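Side-chain contacts in putative fimbrial associated sortase-like protein (Corynebacterium diphtheriae, PDB 6BWE), which is probably a class C sortase, a membrane-anchored cysteine transpeptidase that cross-links pilin subunits into pili: residues A[59-62]-A[63-66]; A[67-70]-A[71-75]. The protein carries 2 engineered substitutions. All coordinates share one frame; numbering follows the deposited sequence. Where two conformers were deposited one is given.

Interaction 1 (A[59-62]-A[63-66]); sequences GPYL and DYLQ
D63, Y64 and L65 donate their backbone N-H groups to the carbonyls of G59, P60 and Y61, the i+4 bonding of an alpha helix, and the straightest of these bonds, from Y64 N to P60 O, measures 2.9 Å with an N-H...O angle of 168°. Q66 N donates to L62 O at 3.2 Å, and the same oxygen is approached by the side-chain NE2 of Q66 in a weak hydrogen bond. A chi1 of -61° sets CG of Q66 beside its backbone N and 3.3 Å from L62 O, and the turn at chi3 then brings NE2 toward that oxygen.

On another side of the helix, Y61 and Y64 both carry CG anti to the backbone N, which leaves their rings side by side and pointing the same way. The ring centroids are 5.2 Å apart and the planes are turned by 57°, an oblique pairing in which Y64 CD2 sits over one face of the Y61 ring, displaced toward its rim, 3.9 Å from Y61 CE2. L65, one turn after Y61, brings its CD1 methyl to 3.7 Å from CE1 of the Y61 ring, meeting it obliquely. The ring of Y61 is thus packed by side chains at both i+3 and i+4, which should limit its rotation.

OD2 of D63 accepts a hydrogen bond from Q67 NE2, whose side chain reaches back to it. The hydroxyl of Y64 is hydrogen-bonded to H107 ND1 and G95 N, while Y109 and H94 meet the ring edge-to-face, tying helix 59-66 to strand 105-107, to H94 of strand 88-94 and to G95 just after it; P60 and D63 pack against S40 and P60 of the second subunit.

Interaction 2 (A[67-70]-A[71-75]); sequences QLNP and QRAER
OD1 of N69 accepts a hydrogen bond from A73 N at 2.8 Å, in the plane of the side-chain amide and on a lone pair of the oxygen. The other end of that amide reaches the same residue: N69 ND2 donates to A73 O at 2.9 Å, again in the carbonyl plane of the acceptor. One asparagine side chain therefore pairs with both backbone polar groups of A73. It is placed there by a chi1 of -178°, which sets CG beside the carbonyl carbon and directs the amide across the bend of the chain.

Residues N69 to R72 form a type I beta turn, closed by R72 N and N69 O at 2.9 Å. Within the turn, the side chain of Q71 doubles back over P70, its chi2 of -80° bringing OE1 to 3.0 Å from P70 CD. The carbon CD of Q71 also packs 3.6 Å from N69 OD1. NE2 of Q71 donates to a water, and the water in turn donates to L68 O, bridging the turn to the residue before it.

P70 packs on V26 and V30 of helix 24-39, while N69 ND2 has a weak second acceptor in L65 O of helix 59-66. Since N69 is buried, its double pairing satisfies both polar atoms of the amide and fixes which way round it lies. The reversal of the chain is thereby held by side-chain bonds in addition to its single turn bond.

Overall arrangement
Interactions 1 and 2 follow directly along the chain, with centres 11 Å apart on the same side of the molecule: residues 59-66 form a short helix, and residues 67-75 the loop that leads from it toward strand 77-83. The centres of interactions 1 and 2 lie about 17 and 16 Å from the centre of the chain, and both are away from the predicted catalytic residues H127 and C189. Together they make the connection into the sortase beta-fold, with interaction 1 set against strand 105-107 and the second subunit, and interaction 2 against helix 24-39. The order is helix, turn, then strand 77-83 of the mixed sheet.

Interaction 1 (A[59-62]-A[63-66])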
# COMPACT_ATOMS: atom_id res chain seq x y z
N GLY A 59 -6.78 11.59 4.21
CA GLY A 59 -7.71 10.75 4.95
C GLY A 59 -7.08 9.48 5.51
O GLY A 59 -7.26 9.16 6.66
N PRO A 60 -6.36 8.72 4.67
CA PRO A 60 -5.79 7.46 5.19
C PRO A 60 -4.74 7.68 6.27
O PRO A 60 -4.70 6.87 7.20
CB PRO A 60 -5.16 6.82 3.95
CG PRO A 60 -6.05 7.30 2.83
CD PRO A 60 -6.33 8.73 3.19
N TYR A 61 -3.90 8.71 6.12
CA TYR A 61 -2.88 8.95 7.14
C TYR A 61 -3.52 9.39 8.47
O TYR A 61 -3.14 8.92 9.54
CB TYR A 61 -1.78 9.91 6.69
CG TYR A 61 -0.53 9.75 7.50
CD1 TYR A 61 -0.34 10.49 8.68
CD2 TYR A 61 0.46 8.84 7.14
CE1 TYR A 61 0.80 10.34 9.44
CE2 TYR A 61 1.61 8.70 7.90
CZ TYR A 61 1.76 9.45 9.06
OH TYR A 61 2.91 9.34 9.82
N LEU A 62 -4.56 10.21 8.37
CA LEU A 62 -5.32 10.63 9.55
C LEU A 62 -5.97 9.45 10.26
O LEU A 62 -5.98 9.39 11.49
CB LEU A 62 -6.41 11.66 9.18
CG LEU A 62 -5.82 13.01 8.82
CD1 LEU A 62 -6.92 13.90 8.24
CD2 LEU A 62 -5.10 13.64 10.03
N ASP A 63 -6.52 8.52 9.48
CA ASP A 63 -7.09 7.32 10.06
C ASP A 63 -6.05 6.43 10.73
O ASP A 63 -6.27 5.94 11.84
CB ASP A 63 -7.86 6.51 9.02
CG ASP A 63 -8.70 5.45 9.65
OD1 ASP A 63 -9.78 5.78 10.23
OD2 ASP A 63 -8.28 4.27 9.60
N TYR A 64 -4.91 6.26 10.06
CA TYR A 64 -3.74 5.60 10.65
C TYR A 64 -3.39 6.12 12.05
O TYR A 64 -3.21 5.36 12.98
CB TYR A 64 -2.57 5.77 9.72
CG TYR A 64 -1.24 5.35 10.20
CD1 TYR A 64 -0.94 3.99 10.40
CD2 TYR A 64 -0.21 6.28 10.33
CE1 TYR A 64 0.35 3.61 10.77
CE2 TYR A 64 1.05 5.93 10.68
CZ TYR A 64 1.34 4.61 10.95
OH TYR A 64 2.64 4.28 11.27
N LEU A 65 -3.33 7.44 12.16
CA LEU A 65 -2.96 8.08 13.41
C LEU A 65 -3.98 7.90 14.52
O LEU A 65 -3.60 7.89 15.68
CB LEU A 65 -2.70 9.56 13.17
CG LEU A 65 -1.47 9.89 12.34
CD1 LEU A 65 -1.38 11.40 12.18
CD2 LEU A 65 -0.17 9.32 12.89
N GLN A 66 -5.25 7.72 14.17
CA GLN A 66 -6.28 7.37 15.15
C GLN A 66 -6.17 5.93 15.66
O GLN A 66 -6.74 5.59 16.71
CB GLN A 66 -7.67 7.60 14.54
CG GLN A 66 -7.93 9.02 14.14
CD GLN A 66 -9.31 9.14 13.53
OE1 GLN A 66 -10.30 8.82 14.18
NE2 GLN A 66 -9.39 9.56 12.28

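Interaction 2 (A[67-70]-A[71-75])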
# COMPACT_ATOMS: atom_id res chain seq x y z
N GLN A 67 -5.46 5.05 14.94
CA GLN A 67 -5.42 3.64 15.34
C GLN A 67 -4.45 3.48 16.50
O GLN A 67 -3.44 4.20 16.59
CB GLN A 67 -5.03 2.73 14.21
CG GLN A 67 -5.93 2.84 12.97
CD GLN A 67 -7.39 2.51 13.25
OE1 GLN A 67 -7.70 1.67 14.12
NE2 GLN A 67 -8.30 3.12 12.47
N LEU A 68 -4.74 2.52 17.36
CA LEU A 68 -3.98 2.23 18.55
C LEU A 68 -3.80 3.47 19.43
O LEU A 68 -2.75 3.63 20.06
CB LEU A 68 -2.65 1.56 18.20
CG LEU A 68 -2.75 0.28 17.36
CD1 LEU A 68 -1.38 -0.22 16.99
CD2 LEU A 68 -3.51 -0.79 18.09
N ASN A 69 -4.83 4.30 19.51
CA ASN A 69 -4.73 5.59 20.20
C ASN A 69 -6.10 6.03 20.71
O ASN A 69 -6.60 7.12 20.35
CB ASN A 69 -4.16 6.58 19.22
CG ASN A 69 -3.94 7.97 19.78
OD1 ASN A 69 -3.83 8.18 20.99
ND2 ASN A 69 -3.82 8.94 18.85
N PRO A 70 -6.72 5.21 21.56
CA PRO A 70 -8.05 5.55 22.06
C PRO A 70 -8.00 6.77 23.00
O PRO A 70 -8.96 7.47 23.12
CB PRO A 70 -8.45 4.30 22.88
CG PRO A 70 -7.15 3.76 23.32
CD PRO A 70 -6.28 3.92 22.09
N GLN A 71 -6.86 7.00 23.61
CA GLN A 71 -6.64 8.18 24.42
C GLN A 71 -6.54 9.46 23.54
O GLN A 71 -6.53 10.54 24.09
CB GLN A 71 -5.43 7.97 25.37
CG GLN A 71 -4.02 7.86 24.73
CD GLN A 71 -3.64 6.49 24.14
OE1 GLN A 71 -4.50 5.68 23.78
NE2 GLN A 71 -2.34 6.24 24.04
N ARG A 72 -6.48 9.30 22.20
CA ARG A 72 -6.42 10.41 21.24
C ARG A 72 -5.29 11.38 21.55
O ARG A 72 -5.48 12.61 21.56
CB ARG A 72 -7.76 11.14 21.21
CG ARG A 72 -8.92 10.26 20.79
CD ARG A 72 -10.24 10.96 21.11
NE ARG A 72 -11.07 11.08 19.92
CZ ARG A 72 -12.19 11.81 19.84
NH1 ARG A 72 -12.65 12.51 20.88
NH2 ARG A 72 -12.84 11.82 18.69
N ALA A 73 -4.12 10.81 21.83
CA ALA A 73 -2.91 11.59 22.15
C ALA A 73 -2.18 11.96 20.85
O ALA A 73 -2.42 11.36 19.78
CB ALA A 73 -2.01 10.80 23.07
N GLU A 74 -1.24 12.89 20.97
CA GLU A 74 -0.48 13.36 19.81
C GLU A 74 0.66 12.42 19.38
O GLU A 74 0.90 12.24 18.19
CB GLU A 74 0.08 14.76 20.08
CG GLU A 74 -0.98 15.82 20.39
CD GLU A 74 -1.85 16.20 19.20
OE1 GLU A 74 -1.33 16.29 18.07
OE2 GLU A 74 -3.07 16.43 19.39
N ARG A 75 1.37 11.85 20.35
CA ARG A 75 2.47 10.87 20.07
C ARG A 75 2.33 9.65 20.96
O ARG A 75 3.22 9.34 21.78
CB ARG A 75 3.87 11.48 20.26
CG ARG A 75 4.16 12.64 19.33
CD ARG A 75 4.42 12.13 17.93
NE ARG A 75 4.52 13.24 16.99
CZ ARG A 75 4.96 13.13 15.73
NH1 ARG A 75 5.35 11.95 15.23
NH2 ARG A 75 5.01 14.21 14.97
O HOH W 1 -1.57 3.75 22.48